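Local coordinates for alpha-catenin-like protein hmp-1 (Caenorhabditis elegans, PDB 5H5M), which joins the cadherin-catenin complex at adherens junctions, binding beta-catenin and actin filaments, and is required for cell migration and shape changes during body enclosure and elongation, at residues E187-A190 with P191-Q195; T128-I131 with L132-E135; R225-T228 with T229-N233. All blocks are in the same frame, centred on the assembly; numbering follows the deposited sequence.

Contact 1. Residues E187-A190 with P191-Q195; sequences EKLA and PQVAQ
Glu187 meets Pro191 one turn further on, through its backbone: its carbonyl O receives no N-H there and instead faces the ring carbon, Glu187 O to Pro191 CD being 3.4 Å. The carboxylate of Glu187 points elsewhere and forms a salt bridge with Arg164 of helix 142-166. Lys188 also turns its carbonyl to the proline, with Lys188 O 3.2 Å from Pro191 CD. Squeezed aside by the ring, this carbonyl misses the next amide too, since Lys188 O lies 4.4 Å from Gln192 N. The side chain of Gln192 lies against it, CG, CD and NE2 all within packing distance of that oxygen. Leu189 restores the helical pattern. Its carbonyl takes a sound bond from Val193 N (2.9 Å, N-H...O 158°), nearly in line with the C=O, while Gln192 N adds a weak, strongly bent one (3.0 Å) to the same Leu189 O. The Leu189 side chain swings its CG anti to the backbone N (chi1 -171°), which leans it forward along the helix and sets Leu189 CG against Val193 CG2 at 3.8 Å. Extended Gln192 crosses the leucine at about a right angle, with the amide oxygen near the CD1 methyl. Ala190 has little side chain to offer: its CB abuts Pro191 CD at 3.4 Å, and its carbonyl accepts Ala194 N at 3.1 Å. Ala190, Val193 and Ala194 are buried against helix 142-166, where they meet Ala156, Phe152 and Ser149; Leu189 packs on Tyr216 and Trp220 of helix 207-233. A proline inside a helix, missing one N-H and pushing the preceding carbonyls outward, is the classic proline kink, found here in helix 173-202 of a four-helix bundle in this vinculin-family M domain.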
ATOM      1  N   GLU A 187       8.264  -5.982  15.684  1.00 15.99           N
ATOM      2  CA  GLU A 187       7.750  -7.315  15.970  1.00 25.70           C
ATOM      3  C   GLU A 187       8.077  -7.727  17.406  1.00 28.67           C
ATOM      4  O   GLU A 187       7.292  -8.403  18.076  1.00 21.44           O
ATOM      5  CB  GLU A 187       8.331  -8.319  14.977  1.00 16.90           C
ATOM      6  CG  GLU A 187       7.925  -9.761  15.206  1.00 17.99           C
ATOM      7  CD  GLU A 187       8.520 -10.688  14.164  1.00 32.25           C
ATOM      8  OE1 GLU A 187       9.765 -10.733  14.047  1.00 27.83           O
ATOM      9  OE2 GLU A 187       7.744 -11.360  13.452  1.00 28.14           O
ATOM     10  N   LYS A 188       9.248  -7.305  17.867  1.00 22.49           N
ATOM     11  CA  LYS A 188       9.701  -7.563  19.225  1.00 22.34           C
ATOM     12  C   LYS A 188       8.953  -6.695  20.240  1.00 28.54           C
ATOM     13  O   LYS A 188       8.520  -7.168  21.290  1.00 32.09           O
ATOM     14  CB  LYS A 188      11.206  -7.314  19.309  1.00 34.96           C
ATOM     15  CG  LYS A 188      11.817  -7.419  20.688  1.00 47.76           C
ATOM     16  CD  LYS A 188      13.308  -7.121  20.615  1.00 57.85           C
ATOM     17  CE  LYS A 188      13.970  -7.928  19.503  1.00 61.64           C
ATOM     18  NZ  LYS A 188      15.366  -7.478  19.230  1.00 68.42           N
ATOM     19  N   LEU A 189       8.798  -5.421  19.903  1.00 25.94           N
ATOM     20  CA  LEU A 189       8.231  -4.423  20.803  1.00 22.33           C
ATOM     21  C   LEU A 189       6.714  -4.561  21.013  1.00 34.50           C
ATOM     22  O   LEU A 189       6.206  -4.306  22.111  1.00 19.23           O
ATOM     23  CB  LEU A 189       8.558  -3.028  20.266  1.00 18.68           C
ATOM     24  CG  LEU A 189       8.253  -1.803  21.126  1.00 36.39           C
ATOM     25  CD1 LEU A 189       8.959  -1.894  22.467  1.00 32.47           C
ATOM     26  CD2 LEU A 189       8.660  -0.537  20.390  1.00 42.26           C
ATOM     27  N   ALA A 190       6.006  -4.968  19.960  1.00 20.85           N
ATOM     28  CA  ALA A 190       4.542  -5.022  19.958  1.00 23.77           C
ATOM     29  C   ALA A 190       3.907  -5.788  21.136  1.00 23.52           C
ATOM     30  O   ALA A 190       2.993  -5.269  21.774  1.00 23.28           O
ATOM     31  CB  ALA A 190       4.047  -5.610  18.632  1.00 17.06           C
ATOM     32  N   PRO A 191       4.369  -7.019  21.427  1.00 24.93           N
ATOM     33  CA  PRO A 191       3.702  -7.705  22.544  1.00 20.40           C
ATOM     34  C   PRO A 191       4.028  -7.068  23.893  1.00 26.72           C
ATOM     35  O   PRO A 191       3.269  -7.222  24.852  1.00 23.71           O
ATOM     36  CB  PRO A 191       4.258  -9.135  22.475  1.00 21.12           C
ATOM     37  CG  PRO A 191       4.961  -9.243  21.150  1.00 20.69           C
ATOM     38  CD  PRO A 191       5.413  -7.861  20.817  1.00 22.48           C
ATOM     39  N   GLN A 192       5.152  -6.364  23.961  1.00 29.05           N
ATOM     40  CA  GLN A 192       5.554  -5.691  25.189  1.00 29.60           C
ATOM     41  C   GLN A 192       4.728  -4.430  25.396  1.00 28.34           C
ATOM     42  O   GLN A 192       4.357  -4.101  26.524  1.00 33.26           O
ATOM     43  CB  GLN A 192       7.046  -5.355  25.154  1.00 30.00           C
ATOM     44  CG  GLN A 192       7.937  -6.564  24.927  1.00 30.90           C
ATOM     45  CD  GLN A 192       9.400  -6.193  24.773  1.00 40.52           C
ATOM     46  OE1 GLN A 192       9.759  -5.016  24.778  1.00 50.90           O
ATOM     47  NE2 GLN A 192      10.253  -7.200  24.633  1.00 36.37           N
ATOM     48  N   VAL A 193       4.447  -3.727  24.301  1.00 32.32           N
ATOM     49  CA  VAL A 193       3.576  -2.557  24.340  1.00 23.72           C
ATOM     50  C   VAL A 193       2.189  -2.960  24.829  1.00 24.76           C
ATOM     51  O   VAL A 193       1.599  -2.290  25.674  1.00 33.49           O
ATOM     52  CB  VAL A 193       3.457  -1.880  22.957  1.00 29.75           C
ATOM     53  CG1 VAL A 193       2.396  -0.784  22.984  1.00 21.98           C
ATOM     54  CG2 VAL A 193       4.797  -1.314  22.524  1.00 25.69           C
ATOM     55  N   ALA A 194       1.683  -4.071  24.301  1.00 35.06           N
ATOM     56  CA  ALA A 194       0.386  -4.599  24.714  1.00 38.32           C
ATOM     57  C   ALA A 194       0.353  -4.884  26.214  1.00 29.90           C
ATOM     58  O   ALA A 194      -0.562  -4.453  26.912  1.00 27.34           O
ATOM     59  CB  ALA A 194       0.050  -5.858  23.929  1.00 33.93           C
ATOM     60  N   GLN A 195       1.362  -5.600  26.700  1.00 24.39           N
ATOM     61  CA  GLN A 195       1.446  -5.954  28.115  1.00 28.01           C
ATOM     62  C   GLN A 195       1.577  -4.731  29.022  1.00 31.65           C
ATOM     63  O   GLN A 195       1.056  -4.727  30.137  1.00 45.41           O
ATOM     64  CB  GLN A 195       2.621  -6.905  28.356  1.00 29.96           C
ATOM     65  CG  GLN A 195       2.424  -8.284  27.749  1.00 36.39           C
ATOM     66  CD  GLN A 195       1.146  -8.952  28.223  1.00 40.49           C
ATOM     67  OE1 GLN A 195       0.792  -8.885  29.401  1.00 51.35           O
ATOM     68  NE2 GLN A 195       0.442  -9.598  27.302  1.00 39.93           N
TER

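Contact 2. Residues T128-I131 with L132-E135; sequences TPLI and LLIE
Thr128-Leu132, Leu130-Ile134 and Ile131-Glu135 are i to i+4 pairs in the opening turns of helix 128-137, a short, mostly apolar helix in one of the four-helix bundles of the M domain. Pro129 occupies the first turn, and Thr128 OG1 is hydrogen-bonded to Asp125 just before the helix. On the inner side, Leu130 CD1 reaches Leu133 CD2 and Ile134 CG1, each at 4.1 Å; Leu130 packs on Trp220, Phe221 and Val193, while Ile134 meets Met213 and Leu133 meets Ala197. Leu132 lies beside Thr128, pointing the same way, with Thr128 CG2 3.7 Å from Leu132 CD1; its chi1 of -71° places CG next to its own backbone N and over the Thr128 carbonyl. An alanine here would remove CG and both methyls, and Thr128 CG2 would probably lose its neighbour, with Arg148 of helix 142-166 left leaning on Leu133 alone among the residues of this contact. The backbone bond is nearly linear, Leu132 N to Thr128 O 2.8 Å at 173°. Towards the exposed side, Glu135 runs extended across Ile131, and its carboxylate oxygen OE2 comes within 3.5 Å of the Ile131 CG2 methyl.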
ATOM      1  N   THR A 128      -4.155   5.436  15.688  1.00 27.90           N
ATOM      2  CA  THR A 128      -5.379   5.119  16.429  1.00 29.64           C
ATOM      3  C   THR A 128      -5.379   3.804  17.228  1.00 28.48           C
ATOM      4  O   THR A 128      -5.829   3.799  18.375  1.00 37.43           O
ATOM      5  CB  THR A 128      -6.602   5.105  15.479  1.00 36.61           C
ATOM      6  OG1 THR A 128      -6.683   6.353  14.780  1.00 42.02           O
ATOM      7  CG2 THR A 128      -7.890   4.891  16.258  1.00 33.78           C
ATOM      8  N   PRO A 129      -4.887   2.690  16.645  1.00 33.56           N
ATOM      9  CA  PRO A 129      -4.962   1.445  17.422  1.00 27.82           C
ATOM     10  C   PRO A 129      -4.262   1.506  18.782  1.00 35.73           C
ATOM     11  O   PRO A 129      -4.793   0.965  19.752  1.00 33.77           O
ATOM     12  CB  PRO A 129      -4.269   0.424  16.515  1.00 30.04           C
ATOM     13  CG  PRO A 129      -4.452   0.956  15.143  1.00 40.07           C
ATOM     14  CD  PRO A 129      -4.377   2.449  15.280  1.00 35.39           C
ATOM     15  N   LEU A 130      -3.100   2.153  18.852  1.00 38.23           N
ATOM     16  CA  LEU A 130      -2.382   2.273  20.117  1.00 31.32           C
ATOM     17  C   LEU A 130      -3.043   3.298  21.034  1.00 30.83           C
ATOM     18  O   LEU A 130      -3.107   3.104  22.247  1.00 28.97           O
ATOM     19  CB  LEU A 130      -0.919   2.651  19.880  1.00 26.61           C
ATOM     20  CG  LEU A 130      -0.076   2.745  21.154  1.00 30.17           C
ATOM     21  CD1 LEU A 130      -0.221   1.475  21.979  1.00 25.18           C
ATOM     22  CD2 LEU A 130       1.387   3.013  20.832  1.00 32.78           C
ATOM     23  N   ILE A 131      -3.531   4.388  20.449  1.00 34.33           N
ATOM     24  CA  ILE A 131      -4.205   5.430  21.213  1.00 30.90           C
ATOM     25  C   ILE A 131      -5.457   4.888  21.895  1.00 35.92           C
ATOM     26  O   ILE A 131      -5.688   5.147  23.076  1.00 40.69           O
ATOM     27  CB  ILE A 131      -4.581   6.627  20.319  1.00 41.55           C
ATOM     28  CG1 ILE A 131      -3.317   7.313  19.804  1.00 40.51           C
ATOM     29  CG2 ILE A 131      -5.444   7.621  21.080  1.00 35.81           C
ATOM     30  CD1 ILE A 131      -2.369   7.738  20.906  1.00 42.51           C
ATOM     31  N   LEU A 132      -6.256   4.127  21.154  1.00 41.95           N
ATOM     32  CA  LEU A 132      -7.451   3.513  21.722  1.00 45.26           C
ATOM     33  C   LEU A 132      -7.082   2.525  22.823  1.00 46.46           C
ATOM     34  O   LEU A 132      -7.806   2.385  23.811  1.00 45.20           O
ATOM     35  CB  LEU A 132      -8.271   2.813  20.636  1.00 34.20           C
ATOM     36  CG  LEU A 132      -8.995   3.731  19.648  1.00 50.99           C
ATOM     37  CD1 LEU A 132      -9.834   2.918  18.673  1.00 45.81           C
ATOM     38  CD2 LEU A 132      -9.855   4.751  20.385  1.00 39.40           C
ATOM     39  N   LEU A 133      -5.953   1.843  22.651  1.00 36.15           N
ATOM     40  CA  LEU A 133      -5.470   0.904  23.657  1.00 39.73           C
ATOM     41  C   LEU A 133      -5.121   1.636  24.949  1.00 39.47           C
ATOM     42  O   LEU A 133      -5.591   1.268  26.026  1.00 47.49           O
ATOM     43  CB  LEU A 133      -4.254   0.130  23.138  1.00 27.16           C
ATOM     44  CG  LEU A 133      -3.586  -0.847  24.109  1.00 26.51           C
ATOM     45  CD1 LEU A 133      -4.598  -1.810  24.697  1.00 27.83           C
ATOM     46  CD2 LEU A 133      -2.458  -1.613  23.422  1.00 24.73           C
ATOM     47  N   ILE A 134      -4.306   2.679  24.827  1.00 31.78           N
ATOM     48  CA  ILE A 134      -3.855   3.458  25.976  1.00 32.17           C
ATOM     49  C   ILE A 134      -5.018   4.095  26.735  1.00 38.79           C
ATOM     50  O   ILE A 134      -5.048   4.075  27.965  1.00 51.18           O
ATOM     51  CB  ILE A 134      -2.868   4.562  25.543  1.00 35.41           C
ATOM     52  CG1 ILE A 134      -1.631   3.938  24.900  1.00 33.96           C
ATOM     53  CG2 ILE A 134      -2.465   5.432  26.724  1.00 33.65           C
ATOM     54  CD1 ILE A 134      -0.543   4.931  24.579  1.00 46.35           C
ATOM     55  N   GLU A 135      -5.975   4.650  25.997  1.00 42.78           N
ATOM     56  CA  GLU A 135      -7.109   5.330  26.613  1.00 52.33           C
ATOM     57  C   GLU A 135      -7.995   4.357  27.391  1.00 52.37           C
ATOM     58  O   GLU A 135      -8.518   4.699  28.451  1.00 59.16           O
ATOM     59  CB  GLU A 135      -7.931   6.069  25.552  1.00 40.92           C
ATOM     60  CG  GLU A 135      -7.198   7.244  24.918  1.00 54.57           C
ATOM     61  CD  GLU A 135      -8.076   8.045  23.972  1.00 71.09           C
ATOM     62  OE1 GLU A 135      -9.258   7.681  23.801  1.00 74.67           O
ATOM     63  OE2 GLU A 135      -7.583   9.042  23.400  1.00 76.30           O
TER

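Contact 3. Residues R225-T228 with T229-N233; sequences RLLT and TALDN
With chi1 at 171°, Leu227 holds its CG opposite the backbone N and leans forward, whereas Leu231 at -79° folds its CG back beside its own N; the two side chains thus end up alongside each other and pointing the same way. Leu227 CD1 sits 4.1 Å from Leu231 CG, and Leu231 CG also rests on the Leu227 carbonyl oxygen at 3.4 Å. The same one-turn spacing pairs Thr228 with Asp232, again side by side, with Thr228 CG2 4.0 Å from Asp232 OD2. The carboxylate hangs over Thr228 O, which takes its hydrogen from Asp232 N at 3.1 Å. Two acceptors thus stand close together, Asp232 OD2 3.3 Å from Thr228 O, and the salt bridge from Asp232 OD1 to Arg289 probably offsets that crowding of negative charge. Thr228 OG1 turns back instead to the carbonyl of Val224. Thr229 OG1 lies 2.9 Å from Arg225 O, an oxygen that also receives Thr229 N. Within the fold, this part of helix 207-233 is pressed between several neighbours: Leu227 meets Thr182 and Leu186 of helix 173-202 and Ala163 of helix 142-166, Leu231 meets Ser166 of the same helix 142-166, and Phe123 from a loop touches Leu227, Thr228 and Leu231. Along another side runs helix 276-300, reached by Thr228 on Arg289 and by Asp232 on Val293.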
ATOM      1  N   ARG A 225       7.312   5.521  12.718  1.00 26.24           N
ATOM      2  CA  ARG A 225       7.618   6.696  11.910  1.00 20.86           C
ATOM      3  C   ARG A 225       8.825   6.424  11.014  1.00 27.76           C
ATOM      4  O   ARG A 225       8.828   6.759   9.830  1.00 25.22           O
ATOM      5  CB  ARG A 225       7.875   7.908  12.808  1.00 23.17           C
ATOM      6  CG  ARG A 225       8.166   9.200  12.061  1.00 38.57           C
ATOM      7  CD  ARG A 225       8.177  10.393  13.009  1.00 60.23           C
ATOM      8  NE  ARG A 225       6.861  10.634  13.600  1.00 78.09           N
ATOM      9  CZ  ARG A 225       6.538  10.361  14.862  1.00 77.86           C
ATOM     10  NH1 ARG A 225       7.437   9.838  15.685  1.00 72.03           N
ATOM     11  NH2 ARG A 225       5.312  10.614  15.305  1.00 76.03           N
ATOM     12  N   LEU A 226       9.844   5.806  11.601  1.00 24.81           N
ATOM     13  CA  LEU A 226      11.034   5.390  10.875  1.00 28.54           C
ATOM     14  C   LEU A 226      10.673   4.435   9.736  1.00 23.25           C
ATOM     15  O   LEU A 226      11.121   4.603   8.605  1.00 25.08           O
ATOM     16  CB  LEU A 226      12.025   4.723  11.834  1.00 30.83           C
ATOM     17  CG  LEU A 226      13.242   4.038  11.213  1.00 32.87           C
ATOM     18  CD1 LEU A 226      13.991   5.042  10.385  1.00 34.74           C
ATOM     19  CD2 LEU A 226      14.154   3.460  12.280  1.00 35.55           C
ATOM     20  N   LEU A 227       9.855   3.436  10.048  1.00 20.60           N
ATOM     21  CA  LEU A 227       9.481   2.415   9.080  1.00 20.45           C
ATOM     22  C   LEU A 227       8.653   3.002   7.943  1.00 26.54           C
ATOM     23  O   LEU A 227       8.847   2.656   6.775  1.00 24.99           O
ATOM     24  CB  LEU A 227       8.707   1.290   9.768  1.00 25.16           C
ATOM     25  CG  LEU A 227       8.062   0.261   8.837  1.00 22.71           C
ATOM     26  CD1 LEU A 227       9.127  -0.471   8.043  1.00 16.22           C
ATOM     27  CD2 LEU A 227       7.191  -0.719   9.614  1.00 20.24           C
ATOM     28  N   THR A 228       7.729   3.891   8.293  1.00 22.97           N
ATOM     29  CA  THR A 228       6.861   4.521   7.307  1.00 26.47           C
ATOM     30  C   THR A 228       7.683   5.355   6.337  1.00 25.59           C
ATOM     31  O   THR A 228       7.463   5.317   5.126  1.00 20.93           O
ATOM     32  CB  THR A 228       5.796   5.410   7.972  1.00 25.93           C
ATOM     33  OG1 THR A 228       5.107   4.660   8.979  1.00 23.58           O
ATOM     34  CG2 THR A 228       4.798   5.909   6.937  1.00 18.65           C
ATOM     35  N   THR A 229       8.643   6.098   6.877  1.00 25.23           N
ATOM     36  CA  THR A 229       9.521   6.917   6.058  1.00 24.08           C
ATOM     37  C   THR A 229      10.350   6.043   5.119  1.00 30.22           C
ATOM     38  O   THR A 229      10.459   6.327   3.926  1.00 35.89           O
ATOM     39  CB  THR A 229      10.468   7.766   6.917  1.00 23.00           C
ATOM     40  OG1 THR A 229       9.697   8.623   7.764  1.00 38.58           O
ATOM     41  CG2 THR A 229      11.356   8.623   6.029  1.00 25.31           C
ATOM     42  N   ALA A 230      10.926   4.976   5.663  1.00 18.23           N
ATOM     43  CA  ALA A 230      11.768   4.086   4.871  1.00 29.39           C
ATOM     44  C   ALA A 230      10.985   3.444   3.722  1.00 23.67           C
ATOM     45  O   ALA A 230      11.493   3.339   2.604  1.00 25.27           O
ATOM     46  CB  ALA A 230      12.387   3.024   5.757  1.00 20.36           C
ATOM     47  N   LEU A 231       9.746   3.037   3.994  1.00 25.70           N
ATOM     48  CA  LEU A 231       8.882   2.429   2.981  1.00 29.68           C
ATOM     49  C   LEU A 231       8.494   3.392   1.861  1.00 28.02           C
ATOM     50  O   LEU A 231       8.424   2.998   0.696  1.00 29.40           O
ATOM     51  CB  LEU A 231       7.613   1.865   3.625  1.00 20.41           C
ATOM     52  CG  LEU A 231       7.770   0.516   4.325  1.00 19.56           C
ATOM     53  CD1 LEU A 231       6.470   0.116   4.983  1.00 21.80           C
ATOM     54  CD2 LEU A 231       8.222  -0.552   3.341  1.00 18.59           C
ATOM     55  N   ASP A 232       8.230   4.648   2.211  1.00 23.92           N
ATOM     56  CA  ASP A 232       7.920   5.662   1.205  1.00 23.62           C
ATOM     57  C   ASP A 232       9.117   5.878   0.278  1.00 21.22           C
ATOM     58  O   ASP A 232       8.955   6.252  -0.881  1.00 25.97           O
ATOM     59  CB  ASP A 232       7.518   6.989   1.864  1.00 26.98           C
ATOM     60  CG  ASP A 232       6.186   6.902   2.598  1.00 39.42           C
ATOM     61  OD1 ASP A 232       5.371   6.018   2.257  1.00 39.69           O
ATOM     62  OD2 ASP A 232       5.951   7.723   3.513  1.00 37.22           O
ATOM     63  N   ASN A 233      10.315   5.628   0.797  1.00 20.99           N
ATOM     64  CA  ASN A 233      11.542   5.819   0.031  1.00 25.14           C
ATOM     65  C   ASN A 233      11.830   4.703  -0.973  1.00 26.71           C
ATOM     66  O   ASN A 233      12.628   4.890  -1.889  1.00 31.33           O
ATOM     67  CB  ASN A 233      12.733   5.970   0.978  1.00 20.57           C
ATOM     68  CG  ASN A 233      13.024   7.416   1.311  1.00 27.94           C
ATOM     69  OD1 ASN A 233      12.874   7.848   2.454  1.00 34.52           O
ATOM     70  ND2 ASN A 233      13.441   8.178   0.307  1.00 29.98           N
TER

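How the contacts relate
All three contacts are packing three to four residues apart within one helix, partly buried, each with leucine, valine, isoleucine or alanine side chains facing neighbouring helices. Contacts 1 and 2 lie far from the chain centre and meet directly, Val193 CG1 on Leu130 CD1 at 3.6 Å; both also rest on Trp220 of helix 207-233, the helix that carries contact 3. Contact 3 lies about 12 Å from the centre of the chain and touches neither. Contact 1 is shaped by an internal proline that breaks the bond pattern, contact 2 by a proline in a first turn that leaves it whole. Contacts 1 and 3 each send a carboxylate to an arginine of a neighbouring helix (142-166 and 276-300); contact 2 is mainly apolar.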